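Local coordinates for protein single-stranded-DNA-specific exonuclease RecJ (Thermus thermophilus, PDB 2ZXR) that degrades single-stranded DNA exonucleolytically in the 5' to 3' direction, using divalent metal ions, and has no detectable activity on single-stranded RNA, at residues Glu379-Ala384 with Pro408-Arg413; Phe360-Gly365 with Phe400-Ala405; Gln442-Leu447 with Leu509-Trp514; Asp432-Pro437 with Lys485-Leu490. One frame throughout, in Å; residues are numbered along the deposited sequence.

In the fold
The four contacts form two pairs, one in each of two domains of the chain. Contacts 1 and 2 lie in the DHHA1 domain, their centres 12 Å apart, and share one hydrophobic core: F410 of contact 1 meets the ring of F400 of contact 2, and A380 packs on F360. Contacts 3 and 4 lie in the RecJ OB domain, again with centres 12 Å apart; V443 touches P435, and both reach the same mixed sheet. The pairs sit on opposite sides of the chain's centre, with about 48 Å between the centres of contacts 1 and 3. All four lie away from the magnesium site formed by D84, D136, H160, H161 and D221.

Contact 1. Residues Glu379-Ala384 with Pro408-Arg413; sequences EALRSA and PAFKAR
L381 and F410 make the apolar half of this junction between helix 377-383 and helix 407-419. One methyl of the leucine, CD2, lies in the plane of the F410 ring at its edge, 3.8 Å from CZ. L381 sets out away from the partner helix, but its CD2 end swings back to the ring. A384, next along the chain from S383, places CB 4.1 Å from F410 CD1 and, more tightly, 3.3 Å from R413 CG, so this small residue sits against both a ring and an aliphatic stem.

The polar half is one hydrogen bond. R413 NH1 donates to the backbone oxygen S383 O over 2.9 Å, with an N-H...O angle of 144°; the oxygen lies in the guanidinium plane and is approached on a lone pair in the carbonyl plane. Bends at chi2 (75°) and chi3 (71°) fold the arginine over A384 to reach it. The same NH1 forms a salt bridge with D386, so two acceptors hold the group. S383 OG turns back within its own helix, donating to A380 O at 2.7 Å.

In the DHHA1 domain the contact joins two helices beside the five-stranded mixed sheet: L381 also touches F360 and A398, from strands 359-363 and 397-401, while F410 packs on F400 and L388.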
loop_
_atom_site.group_PDB
_atom_site.type_symbol
_atom_site.label_atom_id
_atom_site.label_comp_id
_atom_site.label_asym_id
_atom_site.label_seq_id
_atom_site.Cartn_x
_atom_site.Cartn_y
_atom_site.Cartn_z
ATOM N N GLU A 379 11.026 -5.427 20.778
ATOM C CA GLU A 379 12.018 -6.402 21.234
ATOM C C GLU A 379 13.367 -5.693 21.416
ATOM O O GLU A 379 14.172 -6.085 22.252
ATOM C CB GLU A 379 12.153 -7.572 20.240
ATOM C CG GLU A 379 10.990 -8.566 20.267
ATOM C CD GLU A 379 10.742 -9.171 21.659
ATOM O OE1 GLU A 379 11.680 -9.781 22.230
ATOM O OE2 GLU A 379 9.604 -9.035 22.186
ATOM N N ALA A 380 13.609 -4.648 20.635
ATOM C CA ALA A 380 14.858 -3.890 20.755
ATOM C C ALA A 380 14.852 -3.171 22.115
ATOM O O ALA A 380 15.880 -3.091 22.802
ATOM C CB ALA A 380 14.966 -2.885 19.627
ATOM N N LEU A 381 13.684 -2.671 22.508
ATOM C CA LEU A 381 13.555 -2.001 23.791
ATOM C C LEU A 381 13.704 -3.051 24.886
ATOM O O LEU A 381 14.308 -2.796 25.933
ATOM C CB LEU A 381 12.192 -1.307 23.926
ATOM C CG LEU A 381 11.920 -0.133 22.973
ATOM C CD1 LEU A 381 10.593 0.559 23.382
ATOM C CD2 LEU A 381 13.084 0.868 23.017
ATOM N N ARG A 382 13.141 -4.234 24.646
ATOM C CA ARG A 382 13.244 -5.304 25.631
ATOM C C ARG A 382 14.711 -5.612 25.903
ATOM O O ARG A 382 15.093 -5.794 27.042
ATOM C CB ARG A 382 12.529 -6.565 25.139
ATOM C CG ARG A 382 12.595 -7.746 26.098
ATOM C CD ARG A 382 11.356 -8.601 25.919
ATOM N NE ARG A 382 10.177 -7.740 26.039
ATOM C CZ ARG A 382 9.003 -7.968 25.452
ATOM N NH1 ARG A 382 8.843 -9.044 24.696
ATOM N NH2 ARG A 382 7.994 -7.106 25.611
ATOM N N SER A 383 15.537 -5.643 24.868
ATOM C CA SER A 383 16.953 -5.938 25.053
ATOM C C SER A 383 17.634 -4.924 25.962
ATOM O O SER A 383 18.670 -5.215 26.539
ATOM C CB SER A 383 17.693 -5.993 23.701
ATOM O OG SER A 383 18.004 -4.700 23.185
ATOM N N ALA A 384 17.059 -3.733 26.092
ATOM C CA ALA A 384 17.643 -2.696 26.950
ATOM C C ALA A 384 16.679 -2.291 28.078
ATOM O O ALA A 384 16.810 -1.202 28.641
ATOM C CB ALA A 384 17.967 -1.474 26.101
ATOM N N PRO A 408 23.483 7.372 26.535
ATOM C CA PRO A 408 24.598 6.668 25.878
ATOM C C PRO A 408 24.547 5.144 26.062
ATOM O O PRO A 408 24.836 4.391 25.127
ATOM C CB PRO A 408 25.840 7.290 26.517
ATOM C CG PRO A 408 25.381 8.749 26.799
ATOM C CD PRO A 408 23.960 8.506 27.352
ATOM N N ALA A 409 24.153 4.692 27.246
ATOM C CA ALA A 409 24.090 3.266 27.528
ATOM C C ALA A 409 22.979 2.619 26.706
ATOM O O ALA A 409 23.121 1.499 26.189
ATOM C CB ALA A 409 23.842 3.041 29.020
ATOM N N PHE A 410 21.865 3.336 26.601
ATOM C CA PHE A 410 20.706 2.873 25.844
ATOM C C PHE A 410 21.108 2.726 24.384
ATOM O O PHE A 410 20.781 1.732 23.737
ATOM C CB PHE A 410 19.573 3.892 25.954
ATOM C CG PHE A 410 18.384 3.576 25.079
ATOM C CD1 PHE A 410 17.508 2.539 25.408
ATOM C CD2 PHE A 410 18.152 4.312 23.918
ATOM C CE1 PHE A 410 16.414 2.245 24.583
ATOM C CE2 PHE A 410 17.066 4.027 23.092
ATOM C CZ PHE A 410 16.199 3.001 23.418
ATOM N N LYS A 411 21.825 3.721 23.875
ATOM C CA LYS A 411 22.268 3.708 22.490
ATOM C C LYS A 411 23.148 2.515 22.123
ATOM O O LYS A 411 22.883 1.839 21.127
ATOM C CB LYS A 411 23.017 5.007 22.166
ATOM C CG LYS A 411 23.606 5.110 20.762
ATOM C CD LYS A 411 24.176 6.509 20.571
ATOM C CE LYS A 411 24.439 6.862 19.122
ATOM N NZ LYS A 411 25.755 6.390 18.586
ATOM N N ALA A 412 24.190 2.248 22.915
ATOM C CA ALA A 412 25.087 1.132 22.598
ATOM C C ALA A 412 24.307 -0.166 22.582
ATOM O O ALA A 412 24.505 -1.025 21.717
ATOM C CB ALA A 412 26.230 1.049 23.620
ATOM N N ARG A 413 23.420 -0.298 23.555
ATOM C CA ARG A 413 22.589 -1.471 23.687
ATOM C C ARG A 413 21.706 -1.706 22.450
ATOM O O ARG A 413 21.726 -2.797 21.851
ATOM C CB ARG A 413 21.699 -1.313 24.913
ATOM C CG ARG A 413 21.007 -2.576 25.320
ATOM C CD ARG A 413 22.019 -3.481 25.999
ATOM N NE ARG A 413 22.372 -2.953 27.308
ATOM C CZ ARG A 413 21.628 -3.116 28.398
ATOM N NH1 ARG A 413 20.496 -3.801 28.342
ATOM N NH2 ARG A 413 22.011 -2.573 29.547
#

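Contact 2. Residues Phe360-Gly365 with Phe400-Ala405; sequences FLVAQG and FAMDEA
A beta hairpin with a type I' turn, Q364 and G365 being its two central residues, brings V362 and G365 against segment 400-405, which carries the chain out of strand 397-401. The hairpin belongs to the mixed five-stranded sheet of the DHHA1 domain and connects strand 359-363 to strand 366-370; the latter runs between strands 359-363 and 397-401, antiparallel to both. The turn is tied to the far segment at both ends of G365. Its carbonyl oxygen accepts from M402 N at 2.9 Å with an N-H...O angle of 154°, and A401 CA adds a CA-H...O contact to the same G365 O at 3.3 Å. Its amide donates to the carboxylate of E404, which reaches in from the 3-10 segment that starts at E404.

V362 supplies the apolar packing, using its two methyls on different partners: CG1, anti to the backbone N (chi1 176°), rests 3.9 Å from E404 CG, the two side chains sliding past each other in opposite directions, while CG2 lies 3.9 Å from F400 CZ. V362 and F400 cross at about a right angle. M402 bends at chi3 to bring its CE to 4.1 Å from the same V362 CG2. V362 also packs on L335 of the neighbouring strand 332-335. The E404 grip is not in the carboxylate plane: G365 N meets E404 OE2 at 2.8 Å from above it, 36° out.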
loop_
_atom_site.group_PDB
_atom_site.type_symbol
_atom_site.label_atom_id
_atom_site.label_comp_id
_atom_site.label_asym_id
_atom_site.label_seq_id
_atom_site.Cartn_x
_atom_site.Cartn_y
_atom_site.Cartn_z
ATOM N N PHE A 360 15.261 5.431 16.883
ATOM C CA PHE A 360 14.944 5.620 18.287
ATOM C C PHE A 360 15.237 7.091 18.587
ATOM O O PHE A 360 16.355 7.561 18.369
ATOM C CB PHE A 360 15.861 4.770 19.184
ATOM C CG PHE A 360 15.800 3.297 18.914
ATOM C CD1 PHE A 360 16.299 2.767 17.719
ATOM C CD2 PHE A 360 15.216 2.445 19.833
ATOM C CE1 PHE A 360 16.209 1.396 17.446
ATOM C CE2 PHE A 360 15.117 1.086 19.574
ATOM C CZ PHE A 360 15.612 0.559 18.376
ATOM N N LEU A 361 14.244 7.805 19.099
ATOM C CA LEU A 361 14.387 9.214 19.445
ATOM C C LEU A 361 13.951 9.394 20.887
ATOM O O LEU A 361 12.971 8.760 21.346
ATOM C CB LEU A 361 13.475 10.075 18.558
ATOM C CG LEU A 361 14.018 10.699 17.268
ATOM C CD1 LEU A 361 15.085 9.831 16.631
ATOM C CD2 LEU A 361 12.839 10.996 16.332
ATOM N N VAL A 362 14.671 10.256 21.596
ATOM C CA VAL A 362 14.377 10.555 22.995
ATOM C C VAL A 362 14.278 12.059 23.097
ATOM O O VAL A 362 15.115 12.768 22.546
ATOM C CB VAL A 362 15.520 10.100 23.919
ATOM C CG1 VAL A 362 15.224 10.526 25.364
ATOM C CG2 VAL A 362 15.693 8.600 23.833
ATOM N N ALA A 363 13.252 12.556 23.767
ATOM C CA ALA A 363 13.087 14.007 23.941
ATOM C C ALA A 363 12.371 14.187 25.240
ATOM O O ALA A 363 11.328 13.573 25.458
ATOM C CB ALA A 363 12.265 14.619 22.820
ATOM N N GLN A 364 12.936 15.008 26.116
ATOM C CA GLN A 364 12.319 15.256 27.412
ATOM C C GLN A 364 12.012 13.947 28.163
ATOM O O GLN A 364 10.987 13.818 28.836
ATOM C CB GLN A 364 11.043 16.108 27.215
ATOM C CG GLN A 364 11.391 17.478 26.607
ATOM C CD GLN A 364 10.228 18.454 26.582
ATOM O OE1 GLN A 364 9.473 18.528 25.604
ATOM N NE2 GLN A 364 10.081 19.214 27.656
ATOM N N GLY A 365 12.902 12.974 28.035
ATOM C CA GLY A 365 12.721 11.721 28.741
ATOM C C GLY A 365 11.682 10.774 28.180
ATOM O O GLY A 365 11.422 9.710 28.755
ATOM N N PHE A 400 8.510 4.590 24.992
ATOM C CA PHE A 400 9.108 4.353 26.294
ATOM C C PHE A 400 9.368 5.647 27.019
ATOM O O PHE A 400 9.107 6.720 26.493
ATOM C CB PHE A 400 10.408 3.526 26.159
ATOM C CG PHE A 400 11.502 4.173 25.317
ATOM C CD1 PHE A 400 12.573 4.842 25.926
ATOM C CD2 PHE A 400 11.484 4.083 23.925
ATOM C CE1 PHE A 400 13.622 5.411 25.147
ATOM C CE2 PHE A 400 12.509 4.646 23.150
ATOM C CZ PHE A 400 13.585 5.313 23.766
ATOM N N ALA A 401 9.829 5.537 28.261
ATOM C CA ALA A 401 10.192 6.689 29.050
ATOM C C ALA A 401 11.541 6.249 29.617
ATOM O O ALA A 401 11.782 5.043 29.804
ATOM C CB ALA A 401 9.169 6.945 30.165
ATOM N N MET A 402 12.412 7.211 29.901
ATOM C CA MET A 402 13.742 6.894 30.386
ATOM C C MET A 402 14.497 8.146 30.821
ATOM O O MET A 402 14.314 9.235 30.264
ATOM C CB MET A 402 14.527 6.206 29.266
ATOM C CG MET A 402 16.021 6.068 29.502
ATOM S SD MET A 402 16.919 5.383 28.063
ATOM C CE MET A 402 17.339 6.875 27.180
ATOM N N ASP A 403 15.357 7.989 31.821
ATOM C CA ASP A 403 16.143 9.107 32.299
ATOM C C ASP A 403 17.156 9.378 31.188
ATOM O O ASP A 403 17.911 8.485 30.804
ATOM C CB ASP A 403 16.848 8.722 33.601
ATOM C CG ASP A 403 17.524 9.900 34.255
ATOM O OD1 ASP A 403 18.408 10.501 33.622
ATOM O OD2 ASP A 403 17.169 10.227 35.399
ATOM N N GLU A 404 17.167 10.596 30.654
ATOM C CA GLU A 404 18.103 10.907 29.576
ATOM C C GLU A 404 19.577 10.687 29.927
ATOM O O GLU A 404 20.428 10.597 29.036
ATOM C CB GLU A 404 17.888 12.340 29.087
ATOM C CG GLU A 404 16.508 12.559 28.495
ATOM C CD GLU A 404 16.316 13.970 27.921
ATOM O OE1 GLU A 404 17.155 14.854 28.198
ATOM O OE2 GLU A 404 15.322 14.195 27.195
ATOM N N ALA A 405 19.892 10.580 31.213
ATOM C CA ALA A 405 21.292 10.380 31.621
ATOM C C ALA A 405 21.776 9.016 31.163
ATOM O O ALA A 405 22.963 8.803 30.973
ATOM C CB ALA A 405 21.438 10.506 33.161
#

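Contact 3. Residues Gln442-Leu447 with Leu509-Trp514; sequences QVFREL and LSENAW
F444 packed against L509 and E511 CB is the close-fitting part of this contact, whereas the carboxylate end of E511 lies on its partly exposed side. L509 CD1 tucks against the helix, 3.8 Å from F444 CB, so the leucine fits at the base of the phenylalanine side chain. The same L509 CD1 lies 4.1 Å from V443 CG1, and the V443 and L509 side chains cross at about a right angle. V443 also touches P435 and F462, and these extend the apolar packing behind it. With CG anti to the backbone N, F444 projects from the helix to the strand, and E511 CB sits over one face of its ring as a CH-pi contact, 3.7 Å from the centroid and 17° off the normal. L509 O lies near the ring plane at the edge, 3.8 Å from F444 CE1.

Both segments belong to the RecJ OB domain. Helix 440-447 lies across the long strand 503-514 of its mixed sheet; the axes of segments 442-447 and 509-514 run 102° apart and approach to 8.9 Å.

Toward the partly exposed side the fit relaxes. The extended E511 side chain crosses F444 at about a right angle, its carboxylate plane 38° from the ring plane, with E511 OE1 3.7 Å from F444 CE2. Its other oxygen, OE2, is hydrogen-bonded to the hydroxyl of Y520 on the adjacent strand 517-528, which F444 touches too.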
loop_
_atom_site.group_PDB
_atom_site.type_symbol
_atom_site.label_atom_id
_atom_site.label_comp_id
_atom_site.label_asym_id
_atom_site.label_seq_id
_atom_site.Cartn_x
_atom_site.Cartn_y
_atom_site.Cartn_z
ATOM N N GLN A 442 -8.179 2.655 -21.004
ATOM C CA GLN A 442 -8.984 1.508 -20.625
ATOM C C GLN A 442 -8.383 0.816 -19.414
ATOM O O GLN A 442 -9.115 0.386 -18.517
ATOM C CB GLN A 442 -9.113 0.510 -21.793
ATOM C CG GLN A 442 -9.924 -0.767 -21.462
ATOM C CD GLN A 442 -11.381 -0.483 -21.110
ATOM O OE1 GLN A 442 -12.080 -1.341 -20.544
ATOM N NE2 GLN A 442 -11.855 0.719 -21.446
ATOM N N VAL A 443 -7.056 0.676 -19.397
ATOM C CA VAL A 443 -6.425 0.034 -18.258
ATOM C C VAL A 443 -6.709 0.890 -17.023
ATOM O O VAL A 443 -7.060 0.366 -15.972
ATOM C CB VAL A 443 -4.896 -0.123 -18.442
ATOM C CG1 VAL A 443 -4.249 -0.552 -17.097
ATOM C CG2 VAL A 443 -4.615 -1.210 -19.512
ATOM N N PHE A 444 -6.545 2.206 -17.161
ATOM C CA PHE A 444 -6.810 3.093 -16.045
ATOM C C PHE A 444 -8.229 2.932 -15.533
ATOM O O PHE A 444 -8.425 2.780 -14.341
ATOM C CB PHE A 444 -6.590 4.552 -16.419
ATOM C CG PHE A 444 -6.810 5.491 -15.269
ATOM C CD1 PHE A 444 -5.794 5.735 -14.351
ATOM C CD2 PHE A 444 -8.066 6.087 -15.063
ATOM C CE1 PHE A 444 -6.015 6.565 -13.227
ATOM C CE2 PHE A 444 -8.305 6.914 -13.946
ATOM C CZ PHE A 444 -7.277 7.151 -13.031
ATOM N N ARG A 445 -9.221 2.959 -16.423
ATOM C CA ARG A 445 -10.614 2.811 -15.984
ATOM C C ARG A 445 -10.852 1.453 -15.324
ATOM O O ARG A 445 -11.650 1.350 -14.389
ATOM C CB ARG A 445 -11.608 3.011 -17.158
ATOM C CG ARG A 445 -11.619 4.439 -17.759
ATOM C CD ARG A 445 -12.681 4.621 -18.897
ATOM N NE ARG A 445 -12.435 3.731 -20.027
ATOM C CZ ARG A 445 -11.886 4.085 -21.193
ATOM N NH1 ARG A 445 -11.518 5.338 -21.444
ATOM N NH2 ARG A 445 -11.663 3.153 -22.099
ATOM N N GLU A 446 -10.147 0.413 -15.777
ATOM C CA GLU A 446 -10.328 -0.924 -15.190
ATOM C C GLU A 446 -9.727 -1.060 -13.780
ATOM O O GLU A 446 -10.256 -1.804 -12.948
ATOM C CB GLU A 446 -9.762 -2.004 -16.137
ATOM C CG GLU A 446 -10.656 -2.285 -17.364
ATOM C CD GLU A 446 -9.944 -3.063 -18.464
ATOM O OE1 GLU A 446 -8.836 -3.585 -18.217
ATOM O OE2 GLU A 446 -10.491 -3.161 -19.583
ATOM N N LEU A 447 -8.631 -0.352 -13.517
ATOM C CA LEU A 447 -7.975 -0.369 -12.203
ATOM C C LEU A 447 -8.774 0.439 -11.175
ATOM O O LEU A 447 -8.590 0.276 -9.969
ATOM C CB LEU A 447 -6.577 0.245 -12.294
ATOM C CG LEU A 447 -5.576 -0.588 -13.091
ATOM C CD1 LEU A 447 -4.259 0.161 -13.243
ATOM C CD2 LEU A 447 -5.365 -1.903 -12.389
ATOM N N LEU A 509 0.155 4.590 -13.006
ATOM C CA LEU A 509 -0.543 5.005 -14.219
ATOM C C LEU A 509 -1.444 6.155 -13.767
ATOM O O LEU A 509 -2.309 5.973 -12.908
ATOM C CB LEU A 509 -1.432 3.883 -14.764
ATOM C CG LEU A 509 -1.665 3.818 -16.287
ATOM C CD1 LEU A 509 -3.036 3.281 -16.526
ATOM C CD2 LEU A 509 -1.461 5.161 -17.001
ATOM N N SER A 510 -1.266 7.327 -14.355
ATOM C CA SER A 510 -2.057 8.471 -13.934
ATOM C C SER A 510 -2.934 9.078 -15.022
ATOM O O SER A 510 -2.583 9.074 -16.216
ATOM C CB SER A 510 -1.117 9.559 -13.412
ATOM O OG SER A 510 -0.074 8.972 -12.676
ATOM N N GLU A 511 -4.082 9.600 -14.589
ATOM C CA GLU A 511 -5.005 10.285 -15.488
ATOM C C GLU A 511 -4.878 11.730 -15.027
ATOM O O GLU A 511 -5.421 12.094 -13.985
ATOM C CB GLU A 511 -6.444 9.807 -15.292
ATOM C CG GLU A 511 -7.456 10.496 -16.238
ATOM C CD GLU A 511 -8.888 9.957 -16.093
ATOM O OE1 GLU A 511 -9.518 10.206 -15.048
ATOM O OE2 GLU A 511 -9.385 9.273 -17.022
ATOM N N ASN A 512 -4.138 12.540 -15.773
ATOM C CA ASN A 512 -3.953 13.936 -15.401
ATOM C C ASN A 512 -4.884 14.841 -16.200
ATOM O O ASN A 512 -4.913 14.800 -17.424
ATOM C CB ASN A 512 -2.496 14.365 -15.621
ATOM C CG ASN A 512 -1.526 13.571 -14.770
ATOM O OD1 ASN A 512 -1.814 13.267 -13.622
ATOM N ND2 ASN A 512 -0.369 13.245 -15.329
ATOM N N ALA A 513 -5.651 15.661 -15.496
ATOM C CA ALA A 513 -6.576 16.554 -16.166
ATOM C C ALA A 513 -6.007 17.959 -16.221
ATOM O O ALA A 513 -5.319 18.411 -15.302
ATOM C CB ALA A 513 -7.911 16.556 -15.445
ATOM N N TRP A 514 -6.287 18.639 -17.318
ATOM C CA TRP A 514 -5.825 20.003 -17.495
ATOM C C TRP A 514 -6.565 20.693 -18.632
ATOM O O TRP A 514 -6.754 20.125 -19.704
ATOM C CB TRP A 514 -4.330 20.037 -17.774
ATOM C CG TRP A 514 -3.831 21.429 -17.896
ATOM C CD1 TRP A 514 -3.832 22.206 -19.016
ATOM C CD2 TRP A 514 -3.324 22.248 -16.837
ATOM N NE1 TRP A 514 -3.356 23.464 -18.721
ATOM C CE2 TRP A 514 -3.041 23.517 -17.389
ATOM C CE3 TRP A 514 -3.085 22.033 -15.471
ATOM C CZ2 TRP A 514 -2.532 24.574 -16.624
ATOM C CZ3 TRP A 514 -2.576 23.084 -14.706
ATOM C CH2 TRP A 514 -2.307 24.341 -15.291
#

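Contact 4. Residues Asp432-Pro437 with Lys485-Leu490; sequences DLLPEP and KGVRVL
V487, P437 and L434 carry most of this small contact in the RecJ OB domain, where the stretch after strand 426-433 passes the start of strand 487-492. V487 is the residue on which the other two converge. L434 comes to it tip to tip, its CD2 3.8 Å from V487 CG2 and 3.9 Å from V487 CG1, so a single leucine methyl rests against both branches of the valine. The leucine is directed there by a first torsion of -169°, CG lying anti to the backbone N.

P437 approaches the same CG2 from another direction. Its ring carbon CG stands 4.0 Å from V487 CG2, the two side chains crossing obliquely, and also 3.7 Å from the backbone oxygen K485 O. The proline therefore bridges from the valine to K485-G486, whose backbone angles fit a type I' turn between strands 479-484 and 487-492.

Around the three, L464 and V522 from strands 462-466 and 517-528 touch V487, and L434 meets these same two residues, so the inner part continues into the apolar packing of the OB-domain sheet while P437 stays nearer the surface. Since the contact is carbon against carbon, apart from P437 CG beside backbone oxygens of the turn, cohesion between the segments probably comes from shape fit and the exclusion of water.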
loop_
_atom_site.group_PDB
_atom_site.type_symbol
_atom_site.label_atom_id
_atom_site.label_comp_id
_atom_site.label_asym_id
_atom_site.label_seq_id
_atom_site.Cartn_x
_atom_site.Cartn_y
_atom_site.Cartn_z
ATOM N N ASP A 432 3.198 -5.396 -13.518
ATOM C CA ASP A 432 3.465 -5.897 -14.858
ATOM C C ASP A 432 4.142 -4.805 -15.663
ATOM O O ASP A 432 4.321 -3.689 -15.179
ATOM C CB ASP A 432 2.125 -6.248 -15.507
ATOM C CG ASP A 432 2.269 -6.830 -16.897
ATOM O OD1 ASP A 432 1.282 -6.737 -17.667
ATOM O OD2 ASP A 432 3.342 -7.383 -17.223
ATOM N N LEU A 433 4.514 -5.146 -16.896
ATOM C CA LEU A 433 5.129 -4.215 -17.841
ATOM C C LEU A 433 3.976 -3.299 -18.260
ATOM O O LEU A 433 2.875 -3.775 -18.464
ATOM C CB LEU A 433 5.628 -4.979 -19.074
ATOM C CG LEU A 433 7.072 -5.466 -19.282
ATOM C CD1 LEU A 433 7.960 -4.867 -18.236
ATOM C CD2 LEU A 433 7.147 -6.995 -19.277
ATOM N N LEU A 434 4.210 -1.998 -18.373
ATOM C CA LEU A 434 3.139 -1.080 -18.780
ATOM C C LEU A 434 2.698 -1.423 -20.208
ATOM O O LEU A 434 3.531 -1.741 -21.041
ATOM C CB LEU A 434 3.634 0.367 -18.764
ATOM C CG LEU A 434 2.550 1.441 -18.907
ATOM C CD1 LEU A 434 1.788 1.540 -17.596
ATOM C CD2 LEU A 434 3.173 2.783 -19.249
ATOM N N PRO A 435 1.378 -1.392 -20.490
ATOM C CA PRO A 435 0.826 -1.690 -21.824
ATOM C C PRO A 435 1.174 -0.572 -22.791
ATOM O O PRO A 435 1.758 0.424 -22.388
ATOM C CB PRO A 435 -0.684 -1.757 -21.571
ATOM C CG PRO A 435 -0.761 -2.294 -20.182
ATOM C CD PRO A 435 0.304 -1.426 -19.483
ATOM N N GLU A 436 0.823 -0.738 -24.067
ATOM C CA GLU A 436 1.091 0.302 -25.064
ATOM C C GLU A 436 0.184 1.491 -24.745
ATOM O O GLU A 436 -0.877 1.343 -24.111
ATOM C CB GLU A 436 0.812 -0.207 -26.488
ATOM C CG GLU A 436 1.750 -1.319 -26.959
ATOM C CD GLU A 436 3.118 -0.814 -27.371
ATOM O OE1 GLU A 436 4.048 -1.648 -27.465
ATOM O OE2 GLU A 436 3.276 0.410 -27.617
ATOM N N PRO A 437 0.594 2.687 -25.186
ATOM C CA PRO A 437 -0.133 3.944 -24.965
ATOM C C PRO A 437 -1.620 3.908 -25.315
ATOM O O PRO A 437 -2.444 4.451 -24.590
ATOM C CB PRO A 437 0.639 4.952 -25.824
ATOM C CG PRO A 437 2.036 4.350 -25.938
ATOM C CD PRO A 437 1.766 2.885 -26.066
ATOM N N LYS A 485 9.021 4.760 -24.729
ATOM C CA LYS A 485 8.141 4.115 -25.696
ATOM C C LYS A 485 6.863 4.942 -25.875
ATOM O O LYS A 485 5.757 4.399 -25.845
ATOM C CB LYS A 485 7.765 2.704 -25.227
ATOM C CG LYS A 485 8.913 1.855 -24.676
ATOM C CD LYS A 485 9.975 1.587 -25.723
ATOM C CE LYS A 485 11.096 0.750 -25.127
ATOM N NZ LYS A 485 12.282 0.637 -26.030
ATOM N N GLY A 486 7.014 6.253 -26.030
ATOM C CA GLY A 486 5.851 7.111 -26.216
ATOM C C GLY A 486 5.014 7.436 -24.980
ATOM O O GLY A 486 4.002 8.132 -25.084
ATOM N N VAL A 487 5.407 6.941 -23.810
ATOM C CA VAL A 487 4.652 7.234 -22.581
ATOM C C VAL A 487 5.356 8.328 -21.784
ATOM O O VAL A 487 6.536 8.190 -21.466
ATOM C CB VAL A 487 4.536 5.997 -21.666
ATOM C CG1 VAL A 487 3.941 6.411 -20.331
ATOM C CG2 VAL A 487 3.689 4.927 -22.327
ATOM N N ARG A 488 4.645 9.403 -21.445
ATOM C CA ARG A 488 5.270 10.478 -20.686
ATOM C C ARG A 488 5.320 10.177 -19.199
ATOM O O ARG A 488 4.299 9.851 -18.589
ATOM C CB ARG A 488 4.551 11.821 -20.894
ATOM C CG ARG A 488 5.319 12.983 -20.236
ATOM C CD ARG A 488 4.900 14.366 -20.736
ATOM N NE ARG A 488 3.911 14.990 -19.869
ATOM C CZ ARG A 488 4.141 16.025 -19.068
ATOM N NH1 ARG A 488 5.345 16.587 -19.017
ATOM N NH2 ARG A 488 3.162 16.486 -18.295
ATOM N N VAL A 489 6.503 10.316 -18.612
ATOM C CA VAL A 489 6.687 10.050 -17.195
ATOM C C VAL A 489 7.278 11.248 -16.453
ATOM O O VAL A 489 8.131 11.950 -16.983
ATOM C CB VAL A 489 7.546 8.739 -17.001
ATOM C CG1 VAL A 489 8.369 8.479 -18.215
ATOM C CG2 VAL A 489 8.428 8.822 -15.773
ATOM N N LEU A 490 6.781 11.484 -15.238
ATOM C CA LEU A 490 7.206 12.577 -14.372
ATOM C C LEU A 490 7.960 11.969 -13.218
ATOM O O LEU A 490 7.544 10.942 -12.669
ATOM C CB LEU A 490 5.997 13.324 -13.827
ATOM C CG LEU A 490 5.072 13.887 -14.896
ATOM C CD1 LEU A 490 3.715 14.199 -14.266
ATOM C CD2 LEU A 490 5.711 15.129 -15.524
#